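Local coordinates for NimC/NimA family protein (Clostridium acetobutylicum, PDB 2IG6), which binds flavin mononucleotide and is probably an oxidoreductase of the NimC/NimA family, related to pyridoxamine 5'-phosphate oxidase, at residues A[21-26]-A[90-95]; A[50-55]-A[59-64]. All blocks are in the same frame, centred on the assembly; numbering follows the deposited sequence.

Contact 1. Residues A[21-26]-A[90-95]; sequences KRALEF and IRLTGE. With SO4 (sulfate ion), chain F.
Phe26 of helix 13-30 lays its ring against Ile90 of strand 89-98. It meets the isoleucine obliquely with its CD2-CE2 side, and Phe26 CE2 lies 3.6 Å from Ile90 CB. The CG2 branch of Ile90 touches the same two ring carbons. CG of Phe26 stands opposite its backbone N (chi1 -168°), which brings the ring onto Ile90, and the two side chains run antiparallel alongside each other. One helical turn earlier the packing is looser: Ala23 CB is 4.4 Å from Leu92 CD2. Phe148 of strand 146-149 touches Ala23, Ile90 and Leu92, and Ile138 packs on Phe26 and Ile90. Arg22 NH1 hydrogen-bonds to Glu25 OE1 at 2.8 Å as part of a salt bridge, coming in from above the carboxylate plane. Arg91, between Ile90 and Leu92, lies on the other face of the strand. Its NH1 donates to sulfate O2 at 2.9 Å, near the guanidinium plane, while its NH2 forms a salt bridge with Glu79. Arg46 NH2 and Cys68 N of the second subunit also hydrogen-bond to this sulfate. The strand thus joins apolar packing to an interface anion site: Arg91 is an FMN-binding residue, and the sulfate here probably stands in for the flavin phosphate.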
loop_
_atom_site.group_PDB
_atom_site.type_symbol
_atom_site.label_atom_id
_atom_site.label_comp_id
_atom_site.label_asym_id
_atom_site.label_seq_id
_atom_site.Cartn_x
_atom_site.Cartn_y
_atom_site.Cartn_z
ATOM N N LYS A 21 4.893 1.534 -20.397
ATOM C CA LYS A 21 4.815 0.116 -20.748
ATOM C C LYS A 21 5.495 -0.753 -19.697
ATOM O O LYS A 21 5.027 -1.851 -19.398
ATOM C CB LYS A 21 5.376 -0.146 -22.149
ATOM C CG LYS A 21 4.456 0.388 -23.274
ATOM C CD LYS A 21 3.109 -0.382 -23.394
ATOM C CE LYS A 21 3.233 -1.676 -24.210
ATOM N NZ LYS A 21 2.393 -2.789 -23.668
ATOM N N ARG A 22 6.585 -0.253 -19.126
ATOM C CA ARG A 22 7.306 -0.974 -18.085
ATOM C C ARG A 22 6.481 -1.085 -16.812
ATOM O O ARG A 22 6.393 -2.153 -16.210
ATOM C CB ARG A 22 8.663 -0.307 -17.800
ATOM C CG ARG A 22 9.518 -1.023 -16.743
ATOM C CD ARG A 22 9.647 -2.541 -17.018
ATOM N NE ARG A 22 10.483 -3.202 -16.019
ATOM C CZ ARG A 22 10.304 -4.438 -15.559
ATOM N NH1 ARG A 22 9.295 -5.199 -15.977
ATOM N NH2 ARG A 22 11.136 -4.910 -14.631
ATOM N N ALA A 23 5.855 0.016 -16.423
ATOM C CA ALA A 23 4.958 0.026 -15.271
ATOM C C ALA A 23 3.763 -0.933 -15.474
ATOM O O ALA A 23 3.432 -1.704 -14.587
ATOM C CB ALA A 23 4.482 1.433 -14.981
ATOM N N LEU A 24 3.163 -0.908 -16.659
ATOM C CA LEU A 24 2.032 -1.768 -16.970
ATOM C C LEU A 24 2.457 -3.227 -16.861
ATOM O O LEU A 24 1.790 -4.027 -16.202
ATOM C CB LEU A 24 1.519 -1.466 -18.381
ATOM C CG LEU A 24 0.339 -2.302 -18.884
ATOM C CD1 LEU A 24 -0.927 -1.985 -18.087
ATOM C CD2 LEU A 24 0.148 -2.062 -20.359
ATOM N N GLU A 25 3.574 -3.554 -17.505
ATOM C CA GLU A 25 4.136 -4.910 -17.503
ATOM C C GLU A 25 4.393 -5.370 -16.082
ATOM O O GLU A 25 4.010 -6.475 -15.715
ATOM C CB GLU A 25 5.446 -4.935 -18.287
ATOM C CG GLU A 25 6.156 -6.278 -18.337
ATOM C CD GLU A 25 7.500 -6.174 -19.043
ATOM O OE1 GLU A 25 8.343 -5.360 -18.614
ATOM O OE2 GLU A 25 7.702 -6.889 -20.046
ATOM N N PHE A 26 5.066 -4.523 -15.305
ATOM C CA PHE A 26 5.425 -4.902 -13.953
ATOM C C PHE A 26 4.184 -5.079 -13.065
ATOM O O PHE A 26 4.093 -6.054 -12.303
ATOM C CB PHE A 26 6.437 -3.932 -13.321
ATOM C CG PHE A 26 7.020 -4.479 -12.039
ATOM C CD1 PHE A 26 8.116 -5.314 -12.074
ATOM C CD2 PHE A 26 6.391 -4.249 -10.834
ATOM C CE1 PHE A 26 8.617 -5.877 -10.903
ATOM C CE2 PHE A 26 6.887 -4.804 -9.654
ATOM C CZ PHE A 26 7.987 -5.609 -9.694
ATOM N N ILE A 90 7.767 -2.554 -6.829
ATOM C CA ILE A 90 7.663 -1.262 -7.485
ATOM C C ILE A 90 7.173 -0.200 -6.508
ATOM O O ILE A 90 6.416 -0.485 -5.565
ATOM C CB ILE A 90 6.713 -1.333 -8.709
ATOM C CG1 ILE A 90 6.726 -0.025 -9.516
ATOM C CG2 ILE A 90 5.274 -1.699 -8.292
ATOM C CD1 ILE A 90 6.142 -0.181 -10.878
ATOM N N ARG A 91 7.614 1.032 -6.729
ATOM C CA ARG A 91 6.944 2.168 -6.139
ATOM C C ARG A 91 6.691 3.174 -7.240
ATOM O O ARG A 91 7.601 3.592 -7.920
ATOM C CB ARG A 91 7.747 2.746 -4.996
ATOM C CG ARG A 91 7.674 1.786 -3.779
ATOM C CD ARG A 91 8.341 2.358 -2.591
ATOM N NE ARG A 91 7.644 3.492 -2.006
ATOM C CZ ARG A 91 8.226 4.311 -1.135
ATOM N NH1 ARG A 91 9.495 4.112 -0.815
ATOM N NH2 ARG A 91 7.577 5.324 -0.602
ATOM N N LEU A 92 5.434 3.523 -7.432
ATOM C CA LEU A 92 5.055 4.400 -8.536
ATOM C C LEU A 92 4.318 5.571 -7.908
ATOM O O LEU A 92 3.238 5.411 -7.357
ATOM C CB LEU A 92 4.177 3.640 -9.531
ATOM C CG LEU A 92 3.498 4.410 -10.652
ATOM C CD1 LEU A 92 4.536 5.110 -11.492
ATOM C CD2 LEU A 92 2.647 3.482 -11.521
ATOM N N THR A 93 4.929 6.743 -7.986
ATOM C CA THR A 93 4.370 7.972 -7.455
ATOM C C THR A 93 3.785 8.776 -8.612
ATOM O O THR A 93 4.416 8.880 -9.652
ATOM C CB THR A 93 5.496 8.798 -6.797
ATOM O OG1 THR A 93 6.253 7.961 -5.908
ATOM C CG2 THR A 93 4.932 9.983 -6.030
ATOM N N GLY A 94 2.598 9.357 -8.446
ATOM C CA GLY A 94 2.073 10.199 -9.514
ATOM C C GLY A 94 0.753 10.859 -9.207
ATOM O O GLY A 94 0.319 10.901 -8.056
ATOM N N GLU A 95 0.115 11.355 -10.258
ATOM C CA GLU A 95 -1.202 11.969 -10.164
ATOM C C GLU A 95 -2.169 11.297 -11.121
ATOM O O GLU A 95 -1.795 10.903 -12.225
ATOM C CB GLU A 95 -1.110 13.453 -10.470
ATOM C CG GLU A 95 -0.442 14.225 -9.361
ATOM C CD GLU A 95 -0.539 15.745 -9.486
ATOM O OE1 GLU A 95 -1.299 16.273 -10.338
ATOM O OE2 GLU A 95 0.157 16.414 -8.699
HETATM S S SO4 F . 10.763 4.640 2.348
HETATM O O1 SO4 F . 11.639 4.830 3.519
HETATM O O2 SO4 F . 11.559 4.551 1.134
HETATM O O3 SO4 F . 10.048 3.394 2.561
HETATM O O4 SO4 F . 9.829 5.759 2.271
#

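Contact 2. Residues A[50-55]-A[59-64]; sequences AVFEYE and YIVSNN. With FMN (flavin mononucleotide), chain D.
Tyr59 faces Phe52 across the hairpin of strands 52-54 and 57-63, and its side chain runs past two aromatic partners. Its CB sits over one face of the Phe52 ring, 3.5 Å from the centroid, in a CH-pi contact. Tyr59 CG is 3.5 Å from Phe52 CZ. Farther out the rings are close to parallel (13°) but displaced enough that they hardly overlap. Tyr59 CE1 reaches CB of Tyr54 at 3.6 Å, and the two side chains run alongside each other. At the tip, Tyr59 OH hydrogen-bonds to Asp99. Phe52 CG lies between its backbone N and carbonyl carbon (chi1 67°), which brings the ring face to Tyr59 CB and the ring edge to Val61 CG1. Two backbone bonds join this antiparallel hydrogen-bonded pair: Tyr59 N to Phe52 O at 2.9 Å, and Phe52 N to Tyr59 O at 3.2 Å. One water links Ala50 O, Val61 N and FMN O4. Val61 O accepts from FMN N3 at 2.9 Å, with an N-H...O angle of 168°. Ser62 OG donates to FMN O2 at 2.8 Å. The strand thus carries aromatic packing at one end and reads the pyrimidine edge of the flavin at the other, with a donor and an acceptor.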
loop_
_atom_site.group_PDB
_atom_site.type_symbol
_atom_site.label_atom_id
_atom_site.label_comp_id
_atom_site.label_asym_id
_atom_site.label_seq_id
_atom_site.Cartn_x
_atom_site.Cartn_y
_atom_site.Cartn_z
ATOM N N ALA A 50 -6.519 -4.153 -11.417
ATOM C CA ALA A 50 -6.858 -4.071 -12.843
ATOM C C ALA A 50 -6.055 -2.909 -13.356
ATOM O O ALA A 50 -6.018 -1.851 -12.725
ATOM C CB ALA A 50 -8.342 -3.839 -13.038
ATOM N N VAL A 51 -5.333 -3.138 -14.435
ATOM C CA VAL A 51 -4.650 -2.073 -15.142
ATOM C C VAL A 51 -4.775 -2.350 -16.608
ATOM O O VAL A 51 -4.842 -3.509 -17.045
ATOM C CB VAL A 51 -3.120 -1.934 -14.783
ATOM C CG1 VAL A 51 -2.953 -1.386 -13.407
ATOM C CG2 VAL A 51 -2.388 -3.273 -14.926
ATOM N N PHE A 52 -4.815 -1.278 -17.385
ATOM C CA PHE A 52 -4.809 -1.398 -18.835
ATOM C C PHE A 52 -4.213 -0.116 -19.405
ATOM O O PHE A 52 -4.028 0.869 -18.671
ATOM C CB PHE A 52 -6.221 -1.656 -19.393
ATOM C CG PHE A 52 -7.170 -0.511 -19.216
ATOM C CD1 PHE A 52 -7.866 -0.340 -18.034
ATOM C CD2 PHE A 52 -7.374 0.405 -20.244
ATOM C CE1 PHE A 52 -8.736 0.715 -17.864
ATOM C CE2 PHE A 52 -8.257 1.469 -20.078
ATOM C CZ PHE A 52 -8.931 1.615 -18.886
ATOM N N GLU A 53 -3.874 -0.157 -20.688
ATOM C CA GLU A 53 -3.363 1.013 -21.383
ATOM C C GLU A 53 -4.354 1.505 -22.430
ATOM O O GLU A 53 -5.067 0.710 -23.077
ATOM C CB GLU A 53 -2.016 0.713 -22.042
ATOM C CG GLU A 53 -2.094 -0.129 -23.295
ATOM C CD GLU A 53 -0.742 -0.330 -23.957
ATOM O OE1 GLU A 53 -0.212 0.644 -24.540
ATOM O OE2 GLU A 53 -0.233 -1.473 -23.899
ATOM N N TYR A 54 -4.364 2.821 -22.628
ATOM C CA TYR A 54 -5.117 3.420 -23.690
ATOM C C TYR A 54 -4.461 4.736 -24.097
ATOM O O TYR A 54 -4.159 5.557 -23.240
ATOM C CB TYR A 54 -6.561 3.656 -23.260
ATOM C CG TYR A 54 -7.433 4.190 -24.374
ATOM C CD1 TYR A 54 -8.149 5.353 -24.205
ATOM C CD2 TYR A 54 -7.548 3.524 -25.590
ATOM C CE1 TYR A 54 -8.942 5.859 -25.217
ATOM C CE2 TYR A 54 -8.347 4.017 -26.600
ATOM C CZ TYR A 54 -9.035 5.186 -26.410
ATOM O OH TYR A 54 -9.843 5.712 -27.399
ATOM N N GLU A 55 -4.267 4.928 -25.403
ATOM C CA GLU A 55 -3.593 6.123 -25.947
ATOM C C GLU A 55 -2.290 6.463 -25.221
ATOM O O GLU A 55 -2.008 7.636 -24.949
ATOM C CB GLU A 55 -4.521 7.334 -25.889
ATOM C CG GLU A 55 -5.773 7.198 -26.707
ATOM C CD GLU A 55 -6.812 8.264 -26.343
ATOM O OE1 GLU A 55 -6.754 8.814 -25.208
ATOM O OE2 GLU A 55 -7.685 8.520 -27.189
ATOM N N TYR A 59 -3.983 3.215 -17.045
ATOM C CA TYR A 59 -5.273 3.344 -16.372
ATOM C C TYR A 59 -5.456 2.327 -15.247
ATOM O O TYR A 59 -4.972 1.196 -15.339
ATOM C CB TYR A 59 -6.422 3.120 -17.360
ATOM C CG TYR A 59 -6.713 4.304 -18.259
ATOM C CD1 TYR A 59 -5.942 4.536 -19.385
ATOM C CD2 TYR A 59 -7.774 5.177 -17.980
ATOM C CE1 TYR A 59 -6.208 5.611 -20.222
ATOM C CE2 TYR A 59 -8.034 6.251 -18.794
ATOM C CZ TYR A 59 -7.248 6.462 -19.915
ATOM O OH TYR A 59 -7.524 7.512 -20.762
ATOM N N ILE A 60 -6.165 2.775 -14.211
ATOM C CA ILE A 60 -6.719 1.955 -13.144
ATOM C C ILE A 60 -8.229 2.146 -13.174
ATOM O O ILE A 60 -8.726 3.038 -13.865
ATOM C CB ILE A 60 -6.131 2.331 -11.770
ATOM C CG1 ILE A 60 -6.385 3.808 -11.411
ATOM C CG2 ILE A 60 -4.637 2.030 -11.783
ATOM C CD1 ILE A 60 -6.009 4.226 -10.013
ATOM N N VAL A 61 -8.961 1.297 -12.467
ATOM C CA VAL A 61 -10.403 1.392 -12.470
ATOM C C VAL A 61 -10.906 1.491 -11.047
ATOM O O VAL A 61 -10.256 1.034 -10.095
ATOM C CB VAL A 61 -11.086 0.197 -13.239
ATOM C CG1 VAL A 61 -10.459 0.000 -14.609
ATOM C CG2 VAL A 61 -11.024 -1.086 -12.449
ATOM N N SER A 62 -12.068 2.102 -10.899
ATOM C CA SER A 62 -12.755 2.132 -9.627
ATOM C C SER A 62 -14.246 2.389 -9.858
ATOM O O SER A 62 -14.781 2.099 -10.909
ATOM C CB SER A 62 -12.130 3.170 -8.662
ATOM O OG SER A 62 -12.405 2.825 -7.311
ATOM N N ASN A 63 -14.890 2.874 -8.815
ATOM C CA ASN A 63 -16.343 3.016 -8.705
ATOM C C ASN A 63 -16.558 4.398 -8.073
ATOM O O ASN A 63 -15.975 4.681 -7.022
ATOM C CB ASN A 63 -16.727 1.863 -7.772
ATOM C CG ASN A 63 -18.103 1.910 -7.249
ATOM O OD1 ASN A 63 -18.693 2.952 -7.056
ATOM N ND2 ASN A 63 -18.606 0.734 -6.924
ATOM N N ASN A 64 -17.374 5.242 -8.698
ATOM C CA ASN A 64 -17.499 6.637 -8.263
ATOM C C ASN A 64 -18.261 6.841 -6.957
ATOM O O ASN A 64 -18.384 7.969 -6.481
ATOM C CB ASN A 64 -18.062 7.524 -9.373
ATOM C CG ASN A 64 -19.473 7.135 -9.787
ATOM O OD1 ASN A 64 -20.249 6.598 -8.990
ATOM N ND2 ASN A 64 -19.800 7.394 -11.047
HETATM N N1 FMN D . -11.265 -1.798 -6.130
HETATM C C2 FMN D . -11.222 -0.912 -7.193
HETATM O O2 FMN D . -11.915 0.093 -7.133
HETATM N N3 FMN D . -10.393 -1.154 -8.268
HETATM C C4 FMN D . -9.643 -2.307 -8.352
HETATM O O4 FMN D . -8.778 -2.434 -9.222
HETATM C C4A FMN D . -9.681 -3.205 -7.279
HETATM N N5 FMN D . -8.940 -4.377 -7.331
HETATM C C5A FMN D . -8.962 -5.241 -6.252
HETATM C C6 FMN D . -8.187 -6.399 -6.289
HETATM C C7 FMN D . -8.207 -7.269 -5.210
HETATM C C7M FMN D . -7.418 -8.536 -5.316
HETATM C C8 FMN D . -9.007 -6.979 -4.101
HETATM C C8M FMN D . -8.928 -7.795 -2.840
HETATM C C9 FMN D . -9.793 -5.848 -4.060
HETATM C C9A FMN D . -9.760 -4.950 -5.150
HETATM N N10 FMN D . -10.532 -3.803 -5.109
HETATM C C10 FMN D . -10.493 -2.931 -6.191
HETATM C "C1'" FMN D . -11.520 -3.496 -4.022
HETATM C "C2'" FMN D . -10.948 -2.458 -3.048
HETATM O "O2'" FMN D . -9.790 -2.949 -2.363
HETATM C "C3'" FMN D . -12.049 -2.096 -2.067
HETATM O "O3'" FMN D . -13.244 -1.715 -2.753
HETATM C "C4'" FMN D . -11.619 -0.990 -1.106
HETATM O "O4'" FMN D . -12.511 -1.009 -0.018
HETATM C "C5'" FMN D . -11.690 0.391 -1.758
HETATM O "O5'" FMN D . -11.028 1.399 -1.001
HETATM P P FMN D . -11.894 2.343 -0.028
HETATM O O1P FMN D . -11.011 3.315 0.661
HETATM O O2P FMN D . -12.581 1.432 0.964
HETATM O O3P FMN D . -12.956 3.062 -0.835
HETATM O O HOH W 1 -7.585 -0.710 -10.995
#

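How the contacts relate
The centres of contact 1 and contact 2 are about 13 Å apart. Both lie on one curled antiparallel sheet, consistent with the pyridoxamine 5'-phosphate oxidase family, with helix 13-30 packed on it. Along the chain, segment 21-26 comes first, the hairpin segments 50-55 and 59-64 follow, and segment 90-95 comes last. Contact 2 thus falls between the two halves of contact 1. Helix 13-30 joins them directly: Lys21 NZ forms a salt bridge with Glu53 OE2 (2.9 Å), and Leu24 packs on Val51. Strand 126-139 pairs with both 57-63 and 89-98. Each contact supplies FMN-site residues, but Arg91 acts across the dimer, since Arg91 of the second subunit bonds the FMN of this chain.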